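Local coordinates for pectinesterase A (Erwinia chrysanthemi, PDB 2NTP), which hydrolyses the methyl esters of galacturonosyl units in pectin, releasing methanol and starting the maceration and soft-rotting of plant tissue, at residues D140-D146 and G161-D167; T3-S9 and P34-K40. All coordinates share one frame; numbering follows the deposited sequence.

Interaction 1. Residues D140-D146 and G161-D167; sequences DRAYFKD and GRSFFSD
Phe144 and Phe165 occupy matching places on neighbouring parallel strands and run alongside each other in one direction. The ring planes are 9° from parallel but displaced, with centroids 4.8 Å apart and little overlap; CD1 of Phe144 sits over a face of Phe165, 3.4 Å from its CE2. Tyr143 and Phe164 pair likewise on the other face of the sheet. On the Tyr143 face, a water binds Tyr143 OH, Ser166 OG and Lys145 NZ, joining both strands. Lys145 extends with CG anti to the backbone N (chi1 -175°), then bends at its last torsion to place NZ 2.9 Å from Asp167 OD2, above the carboxylate plane, in a salt bridge. At the other end, Arg162 NH1 reaches the syn side of Asp140 OD2 at 3.0 Å, with the oxygen in the guanidinium plane. Asp336 takes NH2 of Arg162, while Asp97 pairs with Arg141, so Asp140, Asp97 and Asp336 probably offset the closeness of the two arginines. Backbone bonds such as Phe144 N to Phe164 O (2.8 Å) hold the register. These are adjacent coils of a parallel beta-helix: strand 142-145 also bonds to strand 99-101, Phe165 stacks on Phe185 of strand 182-186, and both phenylalanines pack on Leu133 of strand 133-135.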
ATOM      1  N   ASP A 140     -12.653   6.669   2.967  1.00 13.57           N
ATOM      2  CA  ASP A 140     -13.267   5.597   3.730  1.00 12.03           C
ATOM      3  C   ASP A 140     -14.064   4.756   2.751  1.00 10.82           C
ATOM      4  O   ASP A 140     -14.626   5.282   1.790  1.00 10.80           O
ATOM      5  CB  ASP A 140     -14.174   6.142   4.841  1.00 11.97           C
ATOM      6  CG  ASP A 140     -14.693   5.049   5.769  1.00 12.46           C
ATOM      7  OD1 ASP A 140     -14.031   3.993   5.910  1.00 11.02           O
ATOM      8  OD2 ASP A 140     -15.774   5.248   6.369  1.00 12.53           O
ATOM      9  N   ARG A 141     -14.091   3.451   2.998  1.00  9.76           N
ATOM     10  CA  ARG A 141     -14.820   2.498   2.168  1.00  9.04           C
ATOM     11  C   ARG A 141     -14.277   2.473   0.734  1.00  8.71           C
ATOM     12  O   ARG A 141     -15.022   2.662  -0.229  1.00  8.39           O
ATOM     13  CB  ARG A 141     -16.336   2.783   2.211  1.00  9.05           C
ATOM     14  CG  ARG A 141     -16.913   2.830   3.630  1.00  9.26           C
ATOM     15  CD  ARG A 141     -18.438   3.005   3.633  1.00  9.53           C
ATOM     16  NE  ARG A 141     -18.858   4.240   2.969  1.00 10.46           N
ATOM     17  CZ  ARG A 141     -19.041   5.411   3.579  1.00 11.65           C
ATOM     18  NH1 ARG A 141     -18.852   5.536   4.886  1.00 13.37           N
ATOM     19  NH2 ARG A 141     -19.418   6.470   2.874  1.00 12.02           N
ATOM     20  N   ALA A 142     -12.965   2.244   0.617  1.00  7.85           N
ATOM     21  CA  ALA A 142     -12.290   2.118  -0.672  1.00  7.51           C
ATOM     22  C   ALA A 142     -12.050   0.646  -0.986  1.00  7.18           C
ATOM     23  O   ALA A 142     -11.458  -0.074  -0.183  1.00  7.15           O
ATOM     24  CB  ALA A 142     -10.968   2.883  -0.662  1.00  7.50           C
ATOM     25  N   TYR A 143     -12.495   0.213  -2.161  1.00  7.09           N
ATOM     26  CA  TYR A 143     -12.503  -1.208  -2.515  1.00  7.20           C
ATOM     27  C   TYR A 143     -11.670  -1.451  -3.764  1.00  7.07           C
ATOM     28  O   TYR A 143     -11.893  -0.823  -4.798  1.00  6.97           O
ATOM     29  CB  TYR A 143     -13.956  -1.647  -2.730  1.00  7.50           C
ATOM     30  CG  TYR A 143     -14.221  -3.103  -3.085  1.00  8.25           C
ATOM     31  CD1 TYR A 143     -13.307  -4.125  -2.790  1.00  8.47           C
ATOM     32  CD2 TYR A 143     -15.429  -3.457  -3.687  1.00  9.23           C
ATOM     33  CE1 TYR A 143     -13.588  -5.465  -3.125  1.00  9.04           C
ATOM     34  CE2 TYR A 143     -15.718  -4.776  -4.008  1.00  9.54           C
ATOM     35  CZ  TYR A 143     -14.800  -5.774  -3.729  1.00  9.80           C
ATOM     36  OH  TYR A 143     -15.118  -7.075  -4.054  1.00  9.68           O
ATOM     37  N   PHE A 144     -10.712  -2.367  -3.658  1.00  7.22           N
ATOM     38  CA  PHE A 144      -9.833  -2.690  -4.778  1.00  7.15           C
ATOM     39  C   PHE A 144      -9.902  -4.181  -5.058  1.00  7.35           C
ATOM     40  O   PHE A 144      -9.467  -4.985  -4.238  1.00  7.84           O
ATOM     41  CB  PHE A 144      -8.401  -2.242  -4.465  1.00  7.22           C
ATOM     42  CG  PHE A 144      -8.301  -0.787  -4.122  1.00  7.21           C
ATOM     43  CD1 PHE A 144      -8.538  -0.352  -2.817  1.00  7.57           C
ATOM     44  CD2 PHE A 144      -8.016   0.152  -5.110  1.00  7.68           C
ATOM     45  CE1 PHE A 144      -8.474   1.009  -2.494  1.00  8.64           C
ATOM     46  CE2 PHE A 144      -7.950   1.509  -4.799  1.00  8.11           C
ATOM     47  CZ  PHE A 144      -8.184   1.935  -3.486  1.00  7.80           C
ATOM     48  N   LYS A 145     -10.478  -4.544  -6.203  1.00  7.87           N
ATOM     49  CA  LYS A 145     -10.650  -5.954  -6.570  1.00  8.31           C
ATOM     50  C   LYS A 145      -9.909  -6.276  -7.860  1.00  8.20           C
ATOM     51  O   LYS A 145     -10.067  -5.569  -8.855  1.00  8.14           O
ATOM     52  CB  LYS A 145     -12.131  -6.317  -6.718  1.00  8.89           C
ATOM     53  CG  LYS A 145     -12.349  -7.810  -6.992  1.00 11.08           C
ATOM     54  CD  LYS A 145     -13.779  -8.255  -6.798  1.00 15.54           C
ATOM     55  CE  LYS A 145     -13.898  -9.769  -6.930  1.00 15.97           C
ATOM     56  NZ  LYS A 145     -13.363 -10.508  -5.739  1.00 17.84           N
ATOM     57  N   ASP A 146      -9.119  -7.351  -7.838  1.00  8.19           N
ATOM     58  CA  ASP A 146      -8.306  -7.745  -8.991  1.00  8.34           C
ATOM     59  C   ASP A 146      -7.447  -6.557  -9.442  1.00  7.91           C
ATOM     60  O   ASP A 146      -7.436  -6.160 -10.613  1.00  7.64           O
ATOM     61  CB  ASP A 146      -9.199  -8.282 -10.116  1.00  8.87           C
ATOM     62  CG  ASP A 146      -8.410  -8.837 -11.291  1.00  9.87           C
ATOM     63  OD1 ASP A 146      -7.341  -9.452 -11.084  1.00 10.47           O
ATOM     64  OD2 ASP A 146      -8.883  -8.655 -12.435  1.00 12.19           O
ATOM     65  N   GLY A 161      -9.661   5.702   7.029  1.00 11.56           N
ATOM     66  CA  GLY A 161     -10.746   4.760   7.265  1.00 10.69           C
ATOM     67  C   GLY A 161     -10.476   3.342   6.802  1.00 10.10           C
ATOM     68  O   GLY A 161      -9.357   2.834   6.931  1.00  9.98           O
ATOM     69  N   ARG A 162     -11.511   2.712   6.250  1.00  9.33           N
ATOM     70  CA  ARG A 162     -11.459   1.304   5.870  1.00  8.90           C
ATOM     71  C   ARG A 162     -11.209   1.123   4.384  1.00  8.33           C
ATOM     72  O   ARG A 162     -11.810   1.795   3.551  1.00  8.34           O
ATOM     73  CB  ARG A 162     -12.756   0.589   6.258  1.00  9.23           C
ATOM     74  CG  ARG A 162     -13.225   0.898   7.665  1.00 11.26           C
ATOM     75  CD  ARG A 162     -14.433   1.828   7.626  1.00 16.35           C
ATOM     76  NE  ARG A 162     -15.639   1.064   7.860  1.00 17.84           N
ATOM     77  CZ  ARG A 162     -16.885   1.516   7.751  1.00 16.93           C
ATOM     78  NH1 ARG A 162     -17.152   2.766   7.373  1.00 16.51           N
ATOM     79  NH2 ARG A 162     -17.873   0.685   8.017  1.00 17.45           N
ATOM     80  N   SER A 163     -10.304   0.207   4.063  1.00  7.69           N
ATOM     81  CA  SER A 163     -10.066  -0.183   2.682  1.00  7.25           C
ATOM     82  C   SER A 163     -10.057  -1.703   2.605  1.00  6.68           C
ATOM     83  O   SER A 163      -9.700  -2.377   3.571  1.00  6.59           O
ATOM     84  CB  SER A 163      -8.735   0.371   2.188  1.00  7.38           C
ATOM     85  OG  SER A 163      -7.705  -0.017   3.070  1.00 10.06           O
ATOM     86  N   PHE A 164     -10.451  -2.231   1.454  1.00  6.28           N
ATOM     87  CA  PHE A 164     -10.495  -3.679   1.258  1.00  6.37           C
ATOM     88  C   PHE A 164      -9.843  -4.014  -0.071  1.00  6.15           C
ATOM     89  O   PHE A 164     -10.175  -3.419  -1.100  1.00  6.01           O
ATOM     90  CB  PHE A 164     -11.946  -4.181   1.311  1.00  6.57           C
ATOM     91  CG  PHE A 164     -12.098  -5.670   1.086  1.00  6.82           C
ATOM     92  CD1 PHE A 164     -11.391  -6.590   1.857  1.00  7.80           C
ATOM     93  CD2 PHE A 164     -12.973  -6.145   0.115  1.00  7.70           C
ATOM     94  CE1 PHE A 164     -11.538  -7.969   1.649  1.00  8.57           C
ATOM     95  CE2 PHE A 164     -13.136  -7.521  -0.097  1.00  7.76           C
ATOM     96  CZ  PHE A 164     -12.415  -8.431   0.669  1.00  7.97           C
ATOM     97  N   PHE A 165      -8.889  -4.940  -0.024  1.00  5.95           N
ATOM     98  CA  PHE A 165      -8.138  -5.382  -1.192  1.00  6.11           C
ATOM     99  C   PHE A 165      -8.389  -6.865  -1.386  1.00  6.38           C
ATOM    100  O   PHE A 165      -8.171  -7.663  -0.476  1.00  6.34           O
ATOM    101  CB  PHE A 165      -6.645  -5.115  -0.994  1.00  6.54           C
ATOM    102  CG  PHE A 165      -6.313  -3.658  -0.837  1.00  6.40           C
ATOM    103  CD1 PHE A 165      -6.469  -3.022   0.397  1.00  7.36           C
ATOM    104  CD2 PHE A 165      -5.843  -2.921  -1.920  1.00  7.62           C
ATOM    105  CE1 PHE A 165      -6.174  -1.672   0.544  1.00  7.37           C
ATOM    106  CE2 PHE A 165      -5.536  -1.568  -1.783  1.00  8.12           C
ATOM    107  CZ  PHE A 165      -5.707  -0.942  -0.549  1.00  7.76           C
ATOM    108  N   SER A 166      -8.854  -7.220  -2.577  1.00  6.57           N
ATOM    109  CA  SER A 166      -9.310  -8.578  -2.851  1.00  7.11           C
ATOM    110  C   SER A 166      -8.745  -9.063  -4.177  1.00  7.03           C
ATOM    111  O   SER A 166      -8.779  -8.329  -5.167  1.00  7.09           O
ATOM    112  CB  SER A 166     -10.841  -8.592  -2.889  1.00  7.44           C
ATOM    113  OG  SER A 166     -11.354  -9.839  -3.326  1.00  9.03           O
ATOM    114  N   ASP A 167      -8.234 -10.297  -4.193  1.00  7.03           N
ATOM    115  CA  ASP A 167      -7.685 -10.916  -5.408  1.00  7.25           C
ATOM    116  C   ASP A 167      -6.628 -10.007  -6.025  1.00  6.74           C
ATOM    117  O   ASP A 167      -6.626  -9.745  -7.233  1.00  7.04           O
ATOM    118  CB  ASP A 167      -8.794 -11.240  -6.429  1.00  7.82           C
ATOM    119  CG  ASP A 167      -9.924 -12.072  -5.836  1.00  9.83           C
ATOM    120  OD1 ASP A 167      -9.721 -12.764  -4.813  1.00 12.13           O
ATOM    121  OD2 ASP A 167     -11.034 -12.033  -6.408  1.00 13.14           O
TER
HETATM  122  O   HOH W   1     -14.062  -9.477  -3.217  1.00 27.07           O

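Interaction 2. Residues T3-S9 and P34-K40; sequences TYNAVVS and PFVILIK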
ATOM      1  N   THR A   3     -23.650  -0.801 -16.663  1.00 43.65           N
ATOM      2  CA  THR A   3     -23.425   0.213 -17.695  1.00 42.81           C
ATOM      3  C   THR A   3     -22.315   1.188 -17.288  1.00 41.98           C
ATOM      4  O   THR A   3     -22.028   1.350 -16.098  1.00 41.98           O
ATOM      5  CB  THR A   3     -24.736   0.979 -18.046  1.00 42.94           C
ATOM      6  OG1 THR A   3     -24.478   1.938 -19.080  1.00 43.22           O
ATOM      7  CG2 THR A   3     -25.314   1.692 -16.821  1.00 43.01           C
ATOM      8  N   TYR A   4     -21.692   1.827 -18.279  1.00 40.85           N
ATOM      9  CA  TYR A   4     -20.602   2.770 -18.024  1.00 39.62           C
ATOM     10  C   TYR A   4     -20.997   4.210 -18.341  1.00 38.72           C
ATOM     11  O   TYR A   4     -21.597   4.488 -19.383  1.00 38.63           O
ATOM     12  CB  TYR A   4     -19.340   2.379 -18.802  1.00 39.78           C
ATOM     13  CG  TYR A   4     -18.872   0.963 -18.546  1.00 39.80           C
ATOM     14  CD1 TYR A   4     -18.261   0.615 -17.339  1.00 39.91           C
ATOM     15  CD2 TYR A   4     -19.043  -0.031 -19.508  1.00 39.89           C
ATOM     16  CE1 TYR A   4     -17.837  -0.688 -17.098  1.00 39.93           C
ATOM     17  CE2 TYR A   4     -18.621  -1.335 -19.277  1.00 40.03           C
ATOM     18  CZ  TYR A   4     -18.020  -1.656 -18.072  1.00 39.98           C
ATOM     19  OH  TYR A   4     -17.601  -2.945 -17.843  1.00 40.10           O
ATOM     20  N   ASN A   5     -20.658   5.116 -17.427  1.00 37.34           N
ATOM     21  CA  ASN A   5     -20.899   6.543 -17.611  1.00 36.23           C
ATOM     22  C   ASN A   5     -19.885   7.186 -18.554  1.00 35.61           C
ATOM     23  O   ASN A   5     -20.203   8.144 -19.261  1.00 35.40           O
ATOM     24  CB  ASN A   5     -20.869   7.266 -16.265  1.00 36.07           C
ATOM     25  CG  ASN A   5     -21.965   6.803 -15.327  1.00 35.81           C
ATOM     26  OD1 ASN A   5     -21.742   5.945 -14.475  1.00 34.69           O
ATOM     27  ND2 ASN A   5     -23.159   7.368 -15.482  1.00 35.26           N
ATOM     28  N   ALA A   6     -18.663   6.658 -18.547  1.00 34.78           N
ATOM     29  CA  ALA A   6     -17.591   7.134 -19.418  1.00 34.07           C
ATOM     30  C   ALA A   6     -16.662   5.987 -19.797  1.00 33.65           C
ATOM     31  O   ALA A   6     -16.533   5.016 -19.050  1.00 33.43           O
ATOM     32  CB  ALA A   6     -16.809   8.247 -18.737  1.00 34.11           C
ATOM     33  N   VAL A   7     -16.030   6.100 -20.964  1.00 33.17           N
ATOM     34  CA  VAL A   7     -15.059   5.106 -21.426  1.00 32.87           C
ATOM     35  C   VAL A   7     -13.750   5.800 -21.806  1.00 32.77           C
ATOM     36  O   VAL A   7     -13.763   6.841 -22.465  1.00 32.47           O
ATOM     37  CB  VAL A   7     -15.595   4.268 -22.625  1.00 32.84           C
ATOM     38  CG1 VAL A   7     -14.580   3.214 -23.055  1.00 32.80           C
ATOM     39  CG2 VAL A   7     -16.919   3.596 -22.269  1.00 32.75           C
ATOM     40  N   VAL A   8     -12.633   5.224 -21.367  1.00 32.67           N
ATOM     41  CA  VAL A   8     -11.299   5.707 -21.718  1.00 32.79           C
ATOM     42  C   VAL A   8     -10.626   4.686 -22.633  1.00 33.17           C
ATOM     43  O   VAL A   8     -10.665   3.486 -22.362  1.00 32.76           O
ATOM     44  CB  VAL A   8     -10.418   5.945 -20.455  1.00 32.71           C
ATOM     45  CG1 VAL A   8      -9.071   6.551 -20.829  1.00 32.56           C
ATOM     46  CG2 VAL A   8     -11.121   6.852 -19.471  1.00 32.36           C
ATOM     47  N   SER A   9     -10.024   5.166 -23.721  1.00 33.88           N
ATOM     48  CA  SER A   9      -9.287   4.298 -24.641  1.00 34.82           C
ATOM     49  C   SER A   9      -8.124   5.024 -25.309  1.00 35.43           C
ATOM     50  O   SER A   9      -8.123   6.252 -25.416  1.00 35.31           O
ATOM     51  CB  SER A   9     -10.218   3.706 -25.707  1.00 34.80           C
ATOM     52  OG  SER A   9     -10.589   4.681 -26.661  1.00 35.18           O
ATOM     53  N   PRO A  34     -23.514   7.305  -8.275  1.00 16.96           N
ATOM     54  CA  PRO A  34     -22.424   6.473  -8.800  1.00 16.48           C
ATOM     55  C   PRO A  34     -21.954   6.915 -10.188  1.00 16.05           C
ATOM     56  O   PRO A  34     -22.774   7.248 -11.050  1.00 15.90           O
ATOM     57  CB  PRO A  34     -23.035   5.066  -8.856  1.00 16.48           C
ATOM     58  CG  PRO A  34     -24.506   5.269  -8.785  1.00 16.96           C
ATOM     59  CD  PRO A  34     -24.721   6.509  -7.984  1.00 17.01           C
ATOM     60  N   PHE A  35     -20.638   6.948 -10.378  1.00 15.51           N
ATOM     61  CA  PHE A  35     -20.049   7.251 -11.679  1.00 15.26           C
ATOM     62  C   PHE A  35     -19.010   6.186 -11.993  1.00 14.99           C
ATOM     63  O   PHE A  35     -18.034   6.029 -11.253  1.00 15.23           O
ATOM     64  CB  PHE A  35     -19.416   8.645 -11.674  1.00 15.29           C
ATOM     65  CG  PHE A  35     -19.132   9.192 -13.048  1.00 15.73           C
ATOM     66  CD1 PHE A  35     -20.139   9.821 -13.780  1.00 16.23           C
ATOM     67  CD2 PHE A  35     -17.864   9.082 -13.614  1.00 15.58           C
ATOM     68  CE1 PHE A  35     -19.891  10.331 -15.051  1.00 16.90           C
ATOM     69  CE2 PHE A  35     -17.606   9.590 -14.891  1.00 16.03           C
ATOM     70  CZ  PHE A  35     -18.625  10.213 -15.608  1.00 16.20           C
ATOM     71  N   VAL A  36     -19.236   5.456 -13.081  1.00 14.60           N
ATOM     72  CA  VAL A  36     -18.435   4.284 -13.431  1.00 14.51           C
ATOM     73  C   VAL A  36     -17.701   4.506 -14.750  1.00 14.42           C
ATOM     74  O   VAL A  36     -18.318   4.811 -15.776  1.00 14.68           O
ATOM     75  CB  VAL A  36     -19.308   3.008 -13.522  1.00 14.56           C
ATOM     76  CG1 VAL A  36     -18.445   1.756 -13.647  1.00 14.79           C
ATOM     77  CG2 VAL A  36     -20.239   2.910 -12.309  1.00 14.54           C
ATOM     78  N   ILE A  37     -16.379   4.344 -14.710  1.00 14.15           N
ATOM     79  CA  ILE A  37     -15.529   4.570 -15.876  1.00 13.67           C
ATOM     80  C   ILE A  37     -14.841   3.278 -16.313  1.00 13.91           C
ATOM     81  O   ILE A  37     -14.155   2.625 -15.517  1.00 13.81           O
ATOM     82  CB  ILE A  37     -14.469   5.666 -15.594  1.00 13.77           C
ATOM     83  CG1 ILE A  37     -15.153   6.961 -15.149  1.00 13.24           C
ATOM     84  CG2 ILE A  37     -13.584   5.898 -16.831  1.00 13.57           C
ATOM     85  CD1 ILE A  37     -14.217   7.994 -14.524  1.00 13.42           C
ATOM     86  N   LEU A  38     -15.039   2.908 -17.577  1.00 13.75           N
ATOM     87  CA  LEU A  38     -14.323   1.783 -18.159  1.00 14.13           C
ATOM     88  C   LEU A  38     -13.024   2.303 -18.748  1.00 14.04           C
ATOM     89  O   LEU A  38     -13.020   3.295 -19.484  1.00 14.52           O
ATOM     90  CB  LEU A  38     -15.155   1.073 -19.235  1.00 14.25           C
ATOM     91  CG  LEU A  38     -14.503  -0.095 -19.993  1.00 14.40           C
ATOM     92  CD1 LEU A  38     -14.231  -1.303 -19.092  1.00 15.38           C
ATOM     93  CD2 LEU A  38     -15.361  -0.507 -21.193  1.00 14.80           C
ATOM     94  N   ILE A  39     -11.924   1.647 -18.398  1.00 13.80           N
ATOM     95  CA  ILE A  39     -10.613   1.996 -18.934  1.00 13.35           C
ATOM     96  C   ILE A  39     -10.103   0.847 -19.805  1.00 13.47           C
ATOM     97  O   ILE A  39      -9.750  -0.216 -19.298  1.00 13.37           O
ATOM     98  CB  ILE A  39      -9.602   2.315 -17.796  1.00 13.19           C
ATOM     99  CG1 ILE A  39     -10.136   3.434 -16.891  1.00 13.17           C
ATOM    100  CG2 ILE A  39      -8.242   2.691 -18.374  1.00 13.25           C
ATOM    101  CD1 ILE A  39      -9.400   3.567 -15.550  1.00 13.18           C
ATOM    102  N   LYS A  40     -10.078   1.057 -21.122  1.00 13.79           N
ATOM    103  CA  LYS A  40      -9.580   0.036 -22.049  1.00 14.20           C
ATOM    104  C   LYS A  40      -8.068  -0.145 -21.916  1.00 13.91           C
ATOM    105  O   LYS A  40      -7.373   0.769 -21.454  1.00 13.81           O
ATOM    106  CB  LYS A  40      -9.954   0.386 -23.498  1.00 14.72           C
ATOM    107  CG  LYS A  40     -11.450   0.395 -23.781  1.00 16.61           C
ATOM    108  CD  LYS A  40     -12.000  -1.023 -23.937  1.00 20.52           C
ATOM    109  CE  LYS A  40     -13.360  -1.027 -24.623  1.00 22.65           C
ATOM    110  NZ  LYS A  40     -13.250  -0.720 -26.080  1.00 25.07           N
TER
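Asn5 lays its side chain across the ring of Phe35 and ends on the backbone of the next residue, a small example of a polar side chain extending a strand pairing. Its CB makes a CH-pi contact over one face of the Phe35 ring, offset toward the rim, and comes within 3.4 Å of CE1. CG follows beside the backbone N (chi1 -63°), 3.9 Å from Phe35 CD1, and the amide and ring planes are 17° apart. At the tip, OD1 accepts the N-H of Val36 at 2.9 Å; the bond is fairly straight at hydrogen (163°), although the donor is tilted from the carbonyl plane. The backbone N of Asn5 in turn donates to Val36 O, so side chain and main chain together grip both polar backbone atoms of one residue.

Tyr4 provides a second CH-pi contact: Leu38 CB sits over the centre of its ring, 3.7 Å from the centroid, while Val36 CG1 comes in at the ring edge. Further along, regular parallel pairing takes over, with Val8 N bonded to Leu38 O at 2.7 Å and Val8 CG2 packed against Ile37 CG2. Strand 6-8 is the outermost strand of its sheet, and strand 35-39 separates it from strand 55-59. Helix 21-26, the connection of this beta-alpha-beta unit, packs through Ala24 on Val8 and Ile37, and through Ile21 on Ile39.

Interactions 1 and 2 are two pairings in one long parallel sheet of the beta-helix, and strands 55-59 and 99-101 lie between them in its order. Their centres are 19 Å apart and their nearest atoms about 11 Å, so they do not touch. Interaction 2 lies at the sheet's outer end, about 25 Å from the centre of the chain, whereas interaction 1 is in its interior at about 11 Å. Neither contains one of the catalytic residues or the known substrate-binding residues. Interaction 1 lies well short of the bound hexasaccharide: Gly161 is about 13 Å from a methyl galacturonate unit, and its strands lie on either side, in sequence, of the proton donor Asp154.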